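Local coordinates for 2-dehydro-3-deoxyphosphogluconate aldolase (PDB 3NZR), which belongs to the KDGP aldolase family, a group of aldolases in the TIM-barrel clan, in which parallel strands are wrapped by helices, at residues M80-I85 with Q92-V97; I114-I119 with S160-P165; G126-S131 with E147-M152; G167-R172 with E201-I206; F187-T192 with A210-I215. All blocks are in the same frame, centred on the assembly; numbering follows the deposited sequence.

Contact 1: residues M80-I85 with Q92-V97; sequences MMVSLI and QHINQV
V82 and S83 of helix 79-89 meet I94, N95 and Q96 inside the beta-alpha-beta unit formed by strand 67-70, this helix and strand 93-94. One methyl of V82 does most of the touching. CG1 lies anti to the backbone N (chi1 166°), and from there it reaches I94 CG2 at 3.7 Å. The same V82 CG1 is 3.5 Å from the carbonyl O of N95, a buried oxygen with no polar partner in the model. This is the usual TIM-barrel arrangement, with the helix lying on the outer side of a parallel strand. Q96 comes in from the direction opposite to V82, its chain bent at chi2, and sets NE2 at 3.5 Å from V82 CG1. Q96 NE2 also stands 3.2 Å from S83 OG, but the angle is too poor for a hydrogen bond. Instead both turn to S104 OG, S83 by a hydrogen bond and Q96 by a weak one. The other end of the amide is fixed more firmly: Q96 OE1 accepts V97 N at 3.1 Å, with the donor tilted 21° from the carbonyl plane, and is also hydrogen-bonded to S79 OG.

Contact 2: residues I114-I119 with S160-P165; sequences IVNGLI and SVKYFP
L118 CD1 approaches the phenyl ring of F164 obliquely, 3.5 Å from F164 CB, while one face of that ring carries P165 CB, 3.9 Å above the plane and over its centre; the peptide joining F164 to P165 is cis. The phenol ring of Y163 likewise has I119 O at an oblique angle. The extended chain of K162 crosses the amide of N116 at a slant, with K162 CD 3.8 Å from N116 ND2. That chain carries K162 NZ on to a hydrogen bond with N95. The amide of N116 is held at both ends: OD1 by Q96 N, ND2 by E190 OE1 and N95 OD1. S160 OG packs tightly at 3.0 Å from N116 CB, its own hydrogen bond going to E190. On the other face of the sheet the I119 and V161 side chains cross at about a right angle, I119 CD1 3.7 Å from V161 CG1, and Y163 packs on E174, F175 and V178 of helix 172-184. The backbones are stitched by G117 N to S160 O, K162 N to G117 O, I119 N to K162 O and F164 N to I119 O. I119 N meets K162 O at 2.9 Å, nearly along the C=O axis, whereas K162 N stands well above the carbonyl plane of G117, 2.9 Å from its O. The short strand axes approach to 4.5 Å and cross at -41°, a twisted pair of neighbouring parallel strands in a TIM barrel, with N116, S160, L118 and K162 on the face turned to its interior.

Contact 3: residues G126-S131 with E147-M152; sequences GMVKIS and ETAIAM
A149 CB touches both V128 and I130, at 3.6 Å from V128 CG2 and 3.9 Å from I130 CG2. The contact sets helix 146-155 of the barrel against strand 127-129, which pairs antiparallel with strand 143-145 just ahead of the helix. Each methyl that touches the alanine is placed by the first torsion of its side chain. V128 CG2 lies between its backbone N and carbonyl carbon. In I130 it is CG1 that takes this place (chi1 57°), turning CG2 to the alanine and sending CD1 onward to M152, a selenomethionine, at 4.4 Å from its SE. This looser contact lies one helical turn beyond A149, and backbone bonds such as M152 N to T148 O keep the turn in shape. Farther out, V144 of the paired strand touches V128, I130 and A149 alike, and I119 of strand 114-119 touches V128 and I130. The helix also faces the second subunit: T148 OG1 is hydrogen-bonded to E140 O of that chain, and M152 packs on its F98. At the other end of the contact the meeting is indirect. G126 O and E147 OE1 are 4.4 Å apart, the glutamate chain being bent at chi2 (87°), and one water donates to both, 2.6 Å from G126 O and 2.6 Å from E147 OE1.

Contact 4: residues G167-R172 with E201-I206; sequences GGLETR and EEIMQI
R172 and E202 form the ionic part of the contact, a salt bridge in which R172 NH1 donates to E202 OE2 at 2.8 Å with an angle of 168° at the hydrogen. The oxygen lies almost in the guanidinium plane, whereas the arginine meets the carboxylate on the anti side and out of its plane, the two flat groups being turned 35° apart. The E202 chain runs out extended from the helix, while that of R172 bends at chi3 (-55°) to bring NH1 round to it. Apolar contacts centre on L169. Its CD2 lies 3.6 Å from I203 CG1 and more loosely, at 4.3 Å, from I206 CD1. The same L169 CD2 sits over one face of the R172 guanidinium, 3.8 Å above the plane and towards its rim, and L169 CD1 rests 3.6 Å from E202 OE1, so the leucine shields one side of the ion pair. I206 CD1 also touches the aliphatic start of the arginine at R172 CG, 4.2 Å away. Backbone bonds shape the loop: E170 N to G167 O closes a type II' turn, and R172 N to L169 O a type I turn. I203 CD1 packs on G168 O, and I203 and I206 also pack on F175 of helix 172-184. In the TIM barrel this is a beta-alpha loop, leading from strand 160-163 into helix 172-184, resting on the next helix round, 200-209.

Contact 5: residues F187-T192 with A210-I215; sequences FWLEPT and AGVSKI
F187 reaches V212 and S213 through its carbonyl: F187 O lies against V212 CG1 and accepts from a water at 2.8 Å, and that water in turn takes the backbone N-H of S213. Next, W188 offers one face of its indole to K214. K214 CB stands 3.5 Å from the centroid of the five-membered ring, only 8° off its normal, a CH-pi contact in which the two side chains run side by side in the same direction. K214 CG continues over the ring, 3.6 Å from W188 CE2, before the chain bends and NZ leaves for a hydrogen bond with N12 O. S213 OG approaches W188 CD1 obliquely at 3.4 Å. L189 N donates to K214 O at 3.3 Å, in the carbonyl plane, and L189 O receives a CA-H...O contact from I215 CA. V212 CG1, held anti to its own backbone N (chi1 178°), reaches across to L189 CB. P191 CD ends the contact 3.8 Å from I215 CG2. After the Schellman motif at G211, which ends helix 200-209, residues 212-215 come alongside strand 188-191, and the bonding continues through I216 and H218, consistent with the eighth strand position of a TIM barrel.

In the fold
From the N terminus, contact 1 closes first, a short loop returning helix 79-89 to strand 93-94. That strand adjoins 114-119, where contact 2 opens; the forty residues it encloses hold the whole of contact 3, nested within, which presses strand 127-129 and helix 146-155 together beside the barrel wall and at the second subunit. After contact 2 closes on strand 160-163, contacts 4 and 5 cross: 167-172 opens, segment 187-192 follows, then 201-206 and 210-215 answer in turn, with M204 touching I215 between them. Strands of contacts 1, 2 and 5 share one parallel sheet, linked by I94-I114 and V161-E190 backbone bonds, while contact 4 joins the loop after strand 160-163 to helix 200-209.

Contact 1: residues M80-I85 with Q92-V97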
# COMPACT_ATOMS: atom_id res chain seq x y z
N MSE A 80 -9.73 7.49 -0.95
CA MSE A 80 -9.75 7.40 -2.40
C MSE A 80 -10.02 8.75 -3.04
O MSE A 80 -9.47 9.10 -4.08
CB MSE A 80 -10.72 6.35 -2.89
CG MSE A 80 -10.72 6.19 -4.39
SE MSE A 80 -8.93 5.76 -5.28
CE MSE A 80 -8.90 3.78 -4.82
N MSE A 81 -10.86 9.55 -2.42
CA MSE A 81 -11.14 10.84 -2.98
C MSE A 81 -9.93 11.72 -2.98
O MSE A 81 -9.71 12.45 -3.92
CB MSE A 81 -12.28 11.52 -2.20
CG MSE A 81 -12.88 12.70 -2.94
SE MSE A 81 -14.35 13.48 -1.90
CE MSE A 81 -15.83 12.24 -2.46
N VAL A 82 -9.10 11.65 -1.93
CA VAL A 82 -7.88 12.39 -1.93
C VAL A 82 -6.96 11.95 -3.03
O VAL A 82 -6.37 12.79 -3.63
CB VAL A 82 -7.17 12.31 -0.51
CG1 VAL A 82 -5.71 12.82 -0.66
CG2 VAL A 82 -7.97 13.12 0.51
N SER A 83 -6.85 10.64 -3.35
CA SER A 83 -6.02 10.19 -4.36
C SER A 83 -6.53 10.69 -5.68
O SER A 83 -5.71 11.17 -6.48
CB SER A 83 -6.03 8.64 -4.41
OG SER A 83 -5.37 8.02 -3.29
N LEU A 84 -7.83 10.59 -5.95
CA LEU A 84 -8.39 11.00 -7.26
C LEU A 84 -8.28 12.53 -7.42
O LEU A 84 -7.94 13.04 -8.46
CB LEU A 84 -9.86 10.64 -7.36
CG LEU A 84 -10.10 9.14 -7.41
CD1 LEU A 84 -11.60 8.86 -7.33
CD2 LEU A 84 -9.57 8.61 -8.73
N ILE A 85 -8.57 13.27 -6.36
CA ILE A 85 -8.32 14.75 -6.40
C ILE A 85 -6.86 15.11 -6.71
O ILE A 85 -6.58 15.99 -7.56
CB ILE A 85 -8.71 15.37 -5.05
CG1 ILE A 85 -10.24 15.34 -4.87
CG2 ILE A 85 -8.21 16.84 -4.91
CD1 ILE A 85 -10.66 15.69 -3.46
N GLN A 92 1.74 20.07 -4.11
CA GLN A 92 2.99 19.79 -3.47
C GLN A 92 2.88 18.71 -2.41
O GLN A 92 3.90 18.09 -2.11
CB GLN A 92 3.62 21.03 -2.87
CG GLN A 92 4.14 21.95 -3.99
CD GLN A 92 4.66 23.31 -3.47
OE1 GLN A 92 4.84 23.49 -2.27
NE2 GLN A 92 4.89 24.25 -4.37
N HIS A 93 1.70 18.56 -1.78
CA HIS A 93 1.57 17.69 -0.59
C HIS A 93 0.24 17.00 -0.53
O HIS A 93 -0.82 17.59 -0.83
CB HIS A 93 1.82 18.55 0.66
CG HIS A 93 1.84 17.77 1.94
ND1 HIS A 93 3.01 17.34 2.51
CD2 HIS A 93 0.85 17.37 2.74
CE1 HIS A 93 2.73 16.68 3.62
NE2 HIS A 93 1.43 16.73 3.81
N ILE A 94 0.27 15.69 -0.26
CA ILE A 94 -0.90 14.87 -0.15
C ILE A 94 -0.94 14.17 1.22
O ILE A 94 0.06 13.59 1.60
CB ILE A 94 -0.83 13.82 -1.22
CG1 ILE A 94 -0.85 14.46 -2.60
CG2 ILE A 94 -2.04 12.87 -1.17
CD1 ILE A 94 -0.41 13.53 -3.77
N ASN A 95 -2.05 14.20 1.94
CA ASN A 95 -2.18 13.51 3.22
C ASN A 95 -2.81 12.20 2.93
O ASN A 95 -3.83 12.16 2.19
CB ASN A 95 -3.10 14.26 4.13
CG ASN A 95 -2.50 15.55 4.62
OD1 ASN A 95 -1.78 15.58 5.64
ND2 ASN A 95 -2.83 16.64 3.96
N GLN A 96 -2.29 11.12 3.47
CA GLN A 96 -2.88 9.82 3.25
C GLN A 96 -2.88 8.98 4.48
O GLN A 96 -2.09 9.18 5.41
CB GLN A 96 -2.28 9.06 2.11
CG GLN A 96 -2.96 9.31 0.75
CD GLN A 96 -4.38 8.93 0.69
OE1 GLN A 96 -4.89 8.23 1.57
NE2 GLN A 96 -5.06 9.35 -0.38
N VAL A 97 -3.84 8.08 4.52
CA VAL A 97 -3.77 6.98 5.50
C VAL A 97 -2.85 5.90 4.97
O VAL A 97 -2.51 5.81 3.79
CB VAL A 97 -5.20 6.45 5.83
CG1 VAL A 97 -6.00 7.60 6.56
CG2 VAL A 97 -5.95 6.04 4.53

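Contact 2: residues I114-I119 with S160-P165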
# COMPACT_ATOMS: atom_id res chain seq x y z
N ILE A 114 4.93 15.29 -2.14
CA ILE A 114 5.15 14.65 -0.85
C ILE A 114 3.87 13.85 -0.53
O ILE A 114 2.79 14.41 -0.53
CB ILE A 114 5.40 15.71 0.24
CG1 ILE A 114 6.68 16.43 -0.03
CG2 ILE A 114 5.51 15.03 1.65
CD1 ILE A 114 6.75 17.81 0.45
N VAL A 115 3.96 12.55 -0.33
CA VAL A 115 2.82 11.74 0.11
C VAL A 115 3.15 11.28 1.54
O VAL A 115 4.08 10.46 1.75
CB VAL A 115 2.60 10.53 -0.76
CG1 VAL A 115 1.28 9.73 -0.23
CG2 VAL A 115 2.36 10.93 -2.24
N ASN A 116 2.36 11.77 2.50
CA ASN A 116 2.52 11.30 3.89
C ASN A 116 1.72 10.07 4.19
O ASN A 116 0.86 9.67 3.39
CB ASN A 116 2.36 12.44 4.86
CG ASN A 116 0.95 12.82 5.13
OD1 ASN A 116 -0.00 12.00 5.04
ND2 ASN A 116 0.77 14.06 5.54
N GLY A 117 2.05 9.37 5.24
CA GLY A 117 1.27 8.19 5.68
C GLY A 117 0.99 8.22 7.18
O GLY A 117 1.91 8.33 8.01
N LEU A 118 -0.28 8.07 7.54
CA LEU A 118 -0.73 8.22 8.93
C LEU A 118 -0.46 7.01 9.73
O LEU A 118 -0.82 5.88 9.36
CB LEU A 118 -2.19 8.46 8.95
CG LEU A 118 -2.91 8.55 10.31
CD1 LEU A 118 -2.42 9.72 10.97
CD2 LEU A 118 -4.39 8.69 10.06
N ILE A 119 0.36 7.19 10.75
CA ILE A 119 0.56 6.11 11.71
C ILE A 119 0.42 6.76 13.09
O ILE A 119 0.53 7.98 13.26
CB ILE A 119 1.88 5.43 11.51
CG1 ILE A 119 3.02 6.36 11.90
CG2 ILE A 119 2.05 4.86 10.06
CD1 ILE A 119 4.32 5.64 11.61
N SER A 160 7.01 10.57 3.84
CA SER A 160 6.96 10.98 5.22
C SER A 160 5.95 10.24 6.09
O SER A 160 4.97 9.64 5.60
CB SER A 160 6.68 12.48 5.30
OG SER A 160 5.39 12.77 4.88
N VAL A 161 6.29 10.18 7.38
CA VAL A 161 5.45 9.77 8.44
C VAL A 161 4.58 10.92 8.94
O VAL A 161 5.14 11.95 9.42
CB VAL A 161 6.33 9.31 9.63
CG1 VAL A 161 5.41 9.14 10.85
CG2 VAL A 161 6.98 7.92 9.26
N LYS A 162 3.25 10.76 8.92
CA LYS A 162 2.39 11.69 9.66
C LYS A 162 1.98 11.00 10.97
O LYS A 162 1.29 9.98 10.98
CB LYS A 162 1.14 12.02 8.89
CG LYS A 162 0.10 12.88 9.62
CD LYS A 162 -1.06 13.07 8.69
CE LYS A 162 -2.00 14.17 9.11
NZ LYS A 162 -3.15 14.14 8.12
N TYR A 163 2.47 11.55 12.05
CA TYR A 163 2.32 10.97 13.34
C TYR A 163 1.17 11.68 13.99
O TYR A 163 1.23 12.88 14.27
CB TYR A 163 3.60 11.22 14.15
CG TYR A 163 3.67 10.38 15.35
CD1 TYR A 163 3.57 8.98 15.25
CD2 TYR A 163 3.83 10.94 16.61
CE1 TYR A 163 3.61 8.16 16.36
CE2 TYR A 163 3.90 10.11 17.73
CZ TYR A 163 3.80 8.73 17.59
OH TYR A 163 3.88 7.88 18.67
N PHE A 164 0.09 10.94 14.17
CA PHE A 164 -1.15 11.53 14.66
C PHE A 164 -1.98 10.45 15.31
O PHE A 164 -2.01 9.30 14.78
CB PHE A 164 -1.92 12.10 13.48
CG PHE A 164 -3.28 12.60 13.80
CD1 PHE A 164 -3.49 13.95 14.13
CD2 PHE A 164 -4.38 11.76 13.68
CE1 PHE A 164 -4.77 14.41 14.42
CE2 PHE A 164 -5.66 12.22 13.94
CZ PHE A 164 -5.87 13.52 14.31
N PRO A 165 -2.71 10.81 16.38
CA PRO A 165 -2.72 12.08 17.10
C PRO A 165 -1.64 12.20 18.18
O PRO A 165 -1.53 11.33 19.03
CB PRO A 165 -4.10 12.12 17.76
CG PRO A 165 -4.43 10.72 18.02
CD PRO A 165 -3.80 9.91 16.85

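Contact 3: residues G126-S131 with E147-M152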
# COMPACT_ATOMS: atom_id res chain seq x y z
N GLY A 126 8.30 2.86 20.40
CA GLY A 126 8.83 2.02 19.31
C GLY A 126 7.80 1.21 18.56
O GLY A 126 8.16 0.57 17.57
N MSE A 127 6.57 1.18 19.03
CA MSE A 127 5.53 0.50 18.32
C MSE A 127 4.49 1.48 17.81
O MSE A 127 4.10 2.44 18.53
CB MSE A 127 4.83 -0.53 19.20
CG MSE A 127 5.76 -1.57 19.81
SE MSE A 127 6.53 -2.78 18.45
CE MSE A 127 4.99 -3.94 17.95
N VAL A 128 4.02 1.24 16.58
CA VAL A 128 3.07 2.16 15.96
C VAL A 128 1.91 1.44 15.32
O VAL A 128 2.06 0.29 14.85
CB VAL A 128 3.71 3.09 14.89
CG1 VAL A 128 4.75 4.07 15.50
CG2 VAL A 128 4.28 2.27 13.73
N LYS A 129 0.75 2.10 15.29
CA LYS A 129 -0.48 1.54 14.72
C LYS A 129 -0.57 1.95 13.23
O LYS A 129 -0.48 3.14 12.91
CB LYS A 129 -1.74 1.96 15.46
CG LYS A 129 -3.06 1.61 14.79
CD LYS A 129 -4.29 2.16 15.48
CE LYS A 129 -5.61 2.03 14.57
NZ LYS A 129 -6.80 2.38 15.38
N ILE A 130 -0.74 0.97 12.35
CA ILE A 130 -0.74 1.28 10.89
C ILE A 130 -2.07 0.91 10.20
O ILE A 130 -2.21 1.07 8.92
CB ILE A 130 0.41 0.57 10.15
CG1 ILE A 130 0.34 -0.94 10.36
CG2 ILE A 130 1.80 1.09 10.65
CD1 ILE A 130 1.28 -1.73 9.47
N SER A 131 -3.02 0.35 10.96
CA SER A 131 -4.30 -0.04 10.37
C SER A 131 -5.24 1.19 10.37
O SER A 131 -6.30 1.20 11.08
CB SER A 131 -4.93 -1.18 11.18
OG SER A 131 -4.72 -1.01 12.58
N GLU A 147 10.40 1.16 12.90
CA GLU A 147 11.35 0.96 11.80
C GLU A 147 10.70 0.29 10.61
O GLU A 147 10.96 0.67 9.46
CB GLU A 147 12.57 0.14 12.28
CG GLU A 147 13.36 0.82 13.47
CD GLU A 147 12.84 0.49 14.94
OE1 GLU A 147 11.72 -0.09 15.11
OE2 GLU A 147 13.58 0.83 15.93
N THR A 148 9.85 -0.71 10.86
CA THR A 148 9.28 -1.47 9.75
C THR A 148 8.18 -0.68 9.12
O THR A 148 7.94 -0.74 7.92
CB THR A 148 8.78 -2.75 10.27
OG1 THR A 148 9.88 -3.33 10.96
CG2 THR A 148 8.33 -3.68 9.22
N ALA A 149 7.45 0.05 9.91
CA ALA A 149 6.42 0.97 9.30
C ALA A 149 7.04 1.99 8.34
O ALA A 149 6.49 2.28 7.31
CB ALA A 149 5.65 1.72 10.45
N ILE A 150 8.18 2.57 8.70
CA ILE A 150 8.88 3.49 7.82
C ILE A 150 9.36 2.73 6.52
O ILE A 150 9.27 3.24 5.39
CB ILE A 150 10.04 4.10 8.53
CG1 ILE A 150 9.57 5.12 9.59
CG2 ILE A 150 10.99 4.81 7.58
CD1 ILE A 150 10.66 5.49 10.53
N ALA A 151 9.86 1.51 6.70
CA ALA A 151 10.34 0.73 5.57
C ALA A 151 9.19 0.41 4.62
O ALA A 151 9.33 0.51 3.41
CB ALA A 151 11.08 -0.51 6.03
N MSE A 152 8.03 0.14 5.17
CA MSE A 152 6.84 -0.16 4.35
C MSE A 152 6.34 1.10 3.67
O MSE A 152 5.96 1.07 2.52
CB MSE A 152 5.77 -0.77 5.26
CG MSE A 152 6.00 -2.19 5.61
SE MSE A 152 4.70 -2.89 6.91
CE MSE A 152 3.32 -3.41 5.58
O HOH W 1 10.58 -0.45 17.44

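Contact 4: residues G167-R172 with E201-I206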
# COMPACT_ATOMS: atom_id res chain seq x y z
N GLY A 167 -1.34 14.52 20.56
CA GLY A 167 -1.75 15.21 21.77
C GLY A 167 -0.69 16.16 22.30
O GLY A 167 -0.49 16.20 23.52
N GLY A 168 -0.00 16.91 21.40
CA GLY A 168 0.99 17.88 21.83
C GLY A 168 2.22 17.26 22.42
O GLY A 168 2.95 16.54 21.71
N LEU A 169 2.47 17.50 23.71
CA LEU A 169 3.61 16.87 24.38
C LEU A 169 3.23 15.60 25.18
O LEU A 169 4.09 14.98 25.81
CB LEU A 169 4.36 17.87 25.22
CG LEU A 169 5.27 18.87 24.52
CD1 LEU A 169 5.77 19.95 25.47
CD2 LEU A 169 6.45 18.15 23.85
N GLU A 170 1.98 15.18 25.13
CA GLU A 170 1.52 13.96 25.84
C GLU A 170 2.17 12.65 25.36
O GLU A 170 2.19 11.67 26.10
CB GLU A 170 -0.01 13.78 25.79
CG GLU A 170 -0.78 14.81 26.67
CD GLU A 170 -2.19 15.14 26.18
OE1 GLU A 170 -2.69 16.25 26.52
OE2 GLU A 170 -2.79 14.31 25.46
N THR A 171 2.67 12.63 24.13
CA THR A 171 3.31 11.42 23.61
C THR A 171 4.81 11.69 23.32
O THR A 171 5.41 11.06 22.48
CB THR A 171 2.56 10.86 22.38
OG1 THR A 171 2.63 11.81 21.32
CG2 THR A 171 1.12 10.66 22.69
N ARG A 172 5.38 12.62 24.08
CA ARG A 172 6.78 13.02 23.97
C ARG A 172 7.80 11.88 23.70
O ARG A 172 8.63 11.97 22.78
CB ARG A 172 7.16 13.73 25.26
CG ARG A 172 8.56 14.20 25.31
CD ARG A 172 8.95 14.46 26.72
NE ARG A 172 8.05 15.40 27.39
CZ ARG A 172 8.15 16.73 27.33
NH1 ARG A 172 9.09 17.29 26.58
NH2 ARG A 172 7.30 17.49 28.02
N GLU A 201 7.89 25.12 19.88
CA GLU A 201 9.35 25.07 19.99
C GLU A 201 9.85 23.76 20.59
O GLU A 201 10.75 23.16 20.05
CB GLU A 201 9.89 26.30 20.72
CG GLU A 201 9.82 27.56 19.83
CD GLU A 201 9.79 28.91 20.62
OE1 GLU A 201 10.55 29.81 20.23
OE2 GLU A 201 9.00 29.08 21.59
N GLU A 202 9.26 23.32 21.68
CA GLU A 202 9.75 22.13 22.37
C GLU A 202 9.53 20.87 21.53
O GLU A 202 10.36 19.99 21.52
CB GLU A 202 9.08 21.96 23.74
CG GLU A 202 9.90 21.16 24.73
CD GLU A 202 9.24 21.07 26.10
OE1 GLU A 202 8.51 22.00 26.49
OE2 GLU A 202 9.44 20.04 26.80
N ILE A 203 8.41 20.81 20.82
CA ILE A 203 8.11 19.69 19.93
C ILE A 203 9.07 19.67 18.75
O ILE A 203 9.61 18.58 18.41
CB ILE A 203 6.67 19.77 19.43
CG1 ILE A 203 5.71 19.51 20.59
CG2 ILE A 203 6.39 18.80 18.27
CD1 ILE A 203 4.27 19.82 20.23
N MSE A 204 9.25 20.83 18.08
CA MSE A 204 10.22 20.89 16.94
C MSE A 204 11.65 20.55 17.45
O MSE A 204 12.37 19.78 16.81
CB MSE A 204 10.27 22.26 16.28
CG MSE A 204 9.00 22.66 15.58
SE MSE A 204 8.57 21.28 14.20
CE MSE A 204 9.98 21.83 12.97
N GLN A 205 12.05 21.10 18.61
CA GLN A 205 13.40 20.78 19.10
C GLN A 205 13.63 19.30 19.23
O GLN A 205 14.73 18.87 19.16
CB GLN A 205 13.70 21.46 20.44
CG GLN A 205 15.17 21.59 20.81
CD GLN A 205 15.91 22.37 19.76
OE1 GLN A 205 16.77 21.84 19.05
NE2 GLN A 205 15.57 23.66 19.66
N ILE A 206 12.60 18.50 19.47
CA ILE A 206 12.80 17.06 19.63
C ILE A 206 13.21 16.44 18.30
O ILE A 206 14.12 15.65 18.23
CB ILE A 206 11.53 16.35 20.14
CG1 ILE A 206 11.25 16.80 21.56
CG2 ILE A 206 11.69 14.82 20.04
CD1 ILE A 206 9.94 16.48 22.07

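Contact 5: residues F187-T192 with A210-I215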
# COMPACT_ATOMS: atom_id res chain seq x y z
N PHE A 187 14.02 9.58 6.58
CA PHE A 187 12.64 9.71 6.13
C PHE A 187 12.17 10.95 6.79
O PHE A 187 12.83 11.44 7.70
CB PHE A 187 11.86 8.50 6.61
CG PHE A 187 10.64 8.22 5.81
CD1 PHE A 187 10.74 8.07 4.46
CD2 PHE A 187 9.45 8.05 6.39
CE1 PHE A 187 9.66 7.80 3.70
CE2 PHE A 187 8.35 7.74 5.60
CZ PHE A 187 8.47 7.63 4.29
N TRP A 188 11.16 11.57 6.24
CA TRP A 188 10.64 12.82 6.79
C TRP A 188 9.50 12.58 7.78
O TRP A 188 8.94 11.47 7.88
CB TRP A 188 10.18 13.76 5.67
CG TRP A 188 11.26 13.94 4.61
CD1 TRP A 188 12.61 13.67 4.73
CD2 TRP A 188 11.07 14.46 3.30
NE1 TRP A 188 13.25 13.97 3.55
CE2 TRP A 188 12.34 14.47 2.67
CE3 TRP A 188 9.96 14.93 2.60
CZ2 TRP A 188 12.52 14.91 1.36
CZ3 TRP A 188 10.15 15.39 1.32
CH2 TRP A 188 11.41 15.37 0.70
N LEU A 189 9.12 13.63 8.48
CA LEU A 189 8.22 13.53 9.64
C LEU A 189 7.31 14.70 9.73
O LEU A 189 7.71 15.86 9.52
CB LEU A 189 9.10 13.52 10.93
CG LEU A 189 8.40 13.29 12.26
CD1 LEU A 189 7.63 11.97 12.35
CD2 LEU A 189 9.47 13.43 13.38
N GLU A 190 6.04 14.45 9.99
CA GLU A 190 5.02 15.48 10.02
C GLU A 190 4.31 15.37 11.36
O GLU A 190 3.35 14.61 11.56
CB GLU A 190 4.07 15.32 8.84
CG GLU A 190 4.77 15.12 7.55
CD GLU A 190 3.91 15.44 6.35
OE1 GLU A 190 2.70 15.86 6.50
OE2 GLU A 190 4.41 15.13 5.24
N PRO A 191 4.77 16.14 12.36
CA PRO A 191 4.04 16.04 13.61
C PRO A 191 2.67 16.67 13.58
O PRO A 191 2.54 17.79 13.12
CB PRO A 191 4.95 16.78 14.60
CG PRO A 191 6.18 17.04 13.91
CD PRO A 191 5.94 16.99 12.45
N THR A 192 1.64 15.99 14.10
CA THR A 192 0.33 16.46 13.97
C THR A 192 -0.57 16.13 15.21
O THR A 192 -0.59 14.97 15.71
CB THR A 192 -0.36 15.89 12.73
OG1 THR A 192 0.47 16.02 11.54
CG2 THR A 192 -1.69 16.57 12.52
N ALA A 210 16.99 15.07 16.97
CA ALA A 210 17.09 13.70 16.49
C ALA A 210 17.77 13.75 15.14
O ALA A 210 18.24 12.73 14.62
CB ALA A 210 15.70 13.03 16.38
N GLY A 211 17.86 14.93 14.55
CA GLY A 211 18.47 15.00 13.21
C GLY A 211 17.57 14.62 12.04
O GLY A 211 18.07 14.35 10.94
N VAL A 212 16.26 14.70 12.20
CA VAL A 212 15.31 14.52 11.07
C VAL A 212 15.60 15.57 10.00
O VAL A 212 15.64 16.77 10.32
CB VAL A 212 13.83 14.63 11.52
CG1 VAL A 212 12.83 14.50 10.31
CG2 VAL A 212 13.54 13.57 12.62
N SER A 213 15.76 15.15 8.73
CA SER A 213 16.18 16.06 7.66
C SER A 213 15.12 17.07 7.23
O SER A 213 15.43 18.27 6.98
CB SER A 213 16.67 15.30 6.42
OG SER A 213 15.68 14.33 6.06
N LYS A 214 13.86 16.62 7.15
CA LYS A 214 12.77 17.51 6.76
C LYS A 214 11.56 17.26 7.65
O LYS A 214 11.21 16.10 7.92
CB LYS A 214 12.37 17.26 5.32
CG LYS A 214 13.54 17.47 4.32
CD LYS A 214 13.58 18.82 3.75
CE LYS A 214 14.69 18.93 2.70
NZ LYS A 214 16.04 18.59 3.41
N ILE A 215 11.01 18.37 8.20
CA ILE A 215 9.94 18.32 9.16
C ILE A 215 8.80 19.14 8.64
O ILE A 215 8.98 20.32 8.26
CB ILE A 215 10.35 18.87 10.53
CG1 ILE A 215 11.68 18.25 10.99
CG2 ILE A 215 9.22 18.66 11.59
CD1 ILE A 215 12.32 18.94 12.11
O HOH W 2 15.46 12.39 8.06